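PDB 4J1Q: polyketide synthase PksJ, which reduces alpha- and beta-keto groups stereoselectively, probably with NADPH as hydride donor, as a ketoreductase domain of the bacillaene polyketide assembly line. Local coordinates for residues V114-E119 with V144-K149. Residues are numbered along the deposited sequence; the frame is centred on the assembly and turned at random.
Sequences VPLEKE and VIEIEK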
loop_
_atom_site.group_PDB
_atom_site.type_symbol
_atom_site.label_atom_id
_atom_site.label_comp_id
_atom_site.label_asym_id
_atom_site.label_seq_id
_atom_site.Cartn_x
_atom_site.Cartn_y
_atom_site.Cartn_z
ATOM N N VAL A 114 10.797 12.023 6.009
ATOM C CA VAL A 114 10.034 11.185 6.913
ATOM C C VAL A 114 11.028 10.680 7.951
ATOM O O VAL A 114 12.067 10.095 7.592
ATOM C CB VAL A 114 9.382 9.996 6.159
ATOM C CG1 VAL A 114 8.392 9.229 7.048
ATOM C CG2 VAL A 114 8.720 10.492 4.882
ATOM N N PRO A 115 10.760 10.993 9.228
ATOM C CA PRO A 115 11.526 10.417 10.308
ATOM C C PRO A 115 10.975 9.051 10.682
ATOM O O PRO A 115 9.791 8.931 10.981
ATOM C CB PRO A 115 11.314 11.420 11.446
ATOM C CG PRO A 115 9.949 11.976 11.198
ATOM C CD PRO A 115 9.704 11.900 9.713
ATOM N N LEU A 116 11.815 8.025 10.599
ATOM C CA LEU A 116 11.515 6.755 11.236
ATOM C C LEU A 116 11.349 6.983 12.732
ATOM O O LEU A 116 12.243 7.489 13.398
ATOM C CB LEU A 116 12.621 5.734 10.961
ATOM C CG LEU A 116 12.991 5.568 9.486
ATOM C CD1 LEU A 116 14.496 5.562 9.296
ATOM C CD2 LEU A 116 12.399 4.298 8.909
ATOM N N GLU A 117 10.146 6.732 13.217
ATOM C CA GLU A 117 9.825 6.903 14.610
ATOM C C GLU A 117 8.603 6.043 14.834
ATOM O O GLU A 117 8.229 5.261 13.953
ATOM C CB GLU A 117 9.523 8.368 14.906
ATOM C CG GLU A 117 9.330 8.680 16.385
ATOM C CD GLU A 117 9.839 10.057 16.777
ATOM O OE1 GLU A 117 10.980 10.137 17.282
ATOM O OE2 GLU A 117 9.095 11.055 16.612
ATOM N N LYS A 118 7.967 6.196 15.989
ATOM C CA LYS A 118 6.925 5.273 16.425
ATOM C C LYS A 118 5.890 4.965 15.333
ATOM O O LYS A 118 5.626 3.803 15.028
ATOM C CB LYS A 118 6.233 5.818 17.675
ATOM C CG LYS A 118 5.760 4.743 18.642
ATOM C CD LYS A 118 5.615 5.293 20.055
ATOM C CE LYS A 118 6.964 5.455 20.746
ATOM N NZ LYS A 118 7.259 4.355 21.708
ATOM N N GLU A 119 5.277 6.004 14.781
ATOM C CA GLU A 119 4.231 5.826 13.782
ATOM C C GLU A 119 4.532 6.641 12.547
ATOM O O GLU A 119 3.874 6.489 11.538
ATOM C CB GLU A 119 2.883 6.254 14.337
ATOM C CG GLU A 119 2.188 5.184 15.146
ATOM C CD GLU A 119 1.380 5.746 16.301
ATOM O OE1 GLU A 119 0.680 6.764 16.089
ATOM O OE2 GLU A 119 1.471 5.185 17.420
ATOM N N VAL A 144 11.416 10.509 -1.543
ATOM C CA VAL A 144 11.043 10.383 -0.156
ATOM C C VAL A 144 12.279 9.949 0.605
ATOM O O VAL A 144 13.030 9.097 0.140
ATOM C CB VAL A 144 9.901 9.364 0.010
ATOM C CG1 VAL A 144 10.243 8.116 -0.778
ATOM C CG2 VAL A 144 9.681 9.036 1.474
ATOM N N ILE A 145 12.582 10.673 1.672
ATOM C CA ILE A 145 13.814 10.470 2.411
ATOM C C ILE A 145 13.484 10.195 3.869
ATOM O O ILE A 145 13.005 11.076 4.588
ATOM C CB ILE A 145 14.725 11.709 2.316
ATOM C CG1 ILE A 145 15.273 11.856 0.889
ATOM C CG2 ILE A 145 15.848 11.624 3.345
ATOM C CD1 ILE A 145 15.562 13.286 0.493
ATOM N N GLU A 146 13.743 8.968 4.297
ATOM C CA GLU A 146 13.381 8.525 5.639
ATOM C C GLU A 146 14.600 8.680 6.547
ATOM O O GLU A 146 15.693 8.246 6.199
ATOM C CB GLU A 146 12.938 7.051 5.611
ATOM C CG GLU A 146 11.758 6.768 4.686
ATOM C CD GLU A 146 11.600 5.286 4.329
ATOM O OE1 GLU A 146 11.647 4.413 5.239
ATOM O OE2 GLU A 146 11.394 4.998 3.129
ATOM N N ILE A 147 14.418 9.306 7.704
ATOM C CA ILE A 147 15.551 9.668 8.546
ATOM C C ILE A 147 15.302 9.235 9.972
ATOM O O ILE A 147 14.287 9.598 10.568
ATOM C CB ILE A 147 15.782 11.179 8.547
ATOM C CG1 ILE A 147 16.141 11.653 7.142
ATOM C CG2 ILE A 147 16.859 11.555 9.565
ATOM C CD1 ILE A 147 16.196 13.158 7.005
ATOM N N GLU A 148 16.253 8.491 10.523
ATOM C CA GLU A 148 16.125 7.911 11.861
ATOM C C GLU A 148 16.066 8.963 12.977
ATOM O O GLU A 148 15.231 8.865 13.882
ATOM C CB GLU A 148 17.259 6.910 12.121
ATOM C CG GLU A 148 17.589 6.687 13.589
ATOM C CD GLU A 148 16.835 5.518 14.208
ATOM O OE1 GLU A 148 16.648 4.474 13.540
ATOM O OE2 GLU A 148 16.448 5.631 15.388
ATOM N N LYS A 149 16.965 9.944 12.931
ATOM C CA LYS A 149 16.833 11.139 13.779
ATOM C C LYS A 149 17.424 12.328 13.057
ATOM O O LYS A 149 18.603 12.626 13.218
ATOM C CB LYS A 149 17.551 10.968 15.129
ATOM C CG LYS A 149 17.424 9.590 15.767
ATOM C CD LYS A 149 16.018 9.342 16.284
ATOM C CE LYS A 149 15.934 9.577 17.777
ATOM N NZ LYS A 149 14.534 9.945 18.117
#
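Leu116 and Glu146 are brought together by matching first torsions: in each, CG stands anti to its own carbonyl carbon (chi1 -52° and -58°), and the two side chains cross at a slant. Leu116 CG lies 4.1 Å from Glu146 CB, while its CD2 reaches 3.7 Å from Glu146 OE1, the oxygen that forms a salt bridge with Arg173 on strand 171-175. The other branch turns to the backbone, Leu116 CD1 coming 3.6 Å from Glu148 N just past the strand end. Farther back, the methyls Val114 CG2 and Val144 CG2 meet at 3.8 Å. Val114 N donates to Ile145 O at 2.8 Å in a nearly straight bond (169° at the hydrogen). The next rung, Ile147 N to Val114 O, is modelled very short, and its length is doubtful; Leu116 N to Ile147 O is weak. Two parallel bridges, Val114 with Glu146 and Pro115 with Ile147, and the intervening helix 126-136 make strands 108-115 and 140-147 a beta-alpha-beta unit, consistent with the Rossmann-like structural subdomain that precedes the Gly-rich NADPH-binding motif in polyketide synthase ketoreductases. Beyond them, Glu117 OE1 and Lys149 NZ make a long salt bridge of 3.7 Å. The chemistry therefore divides: backbone bonds and apolar contacts join the buried strand ends, the Glu146 carboxylate is paired with Arg173, and the exposed outer pair is consistent with loose, solvent-screened pairing.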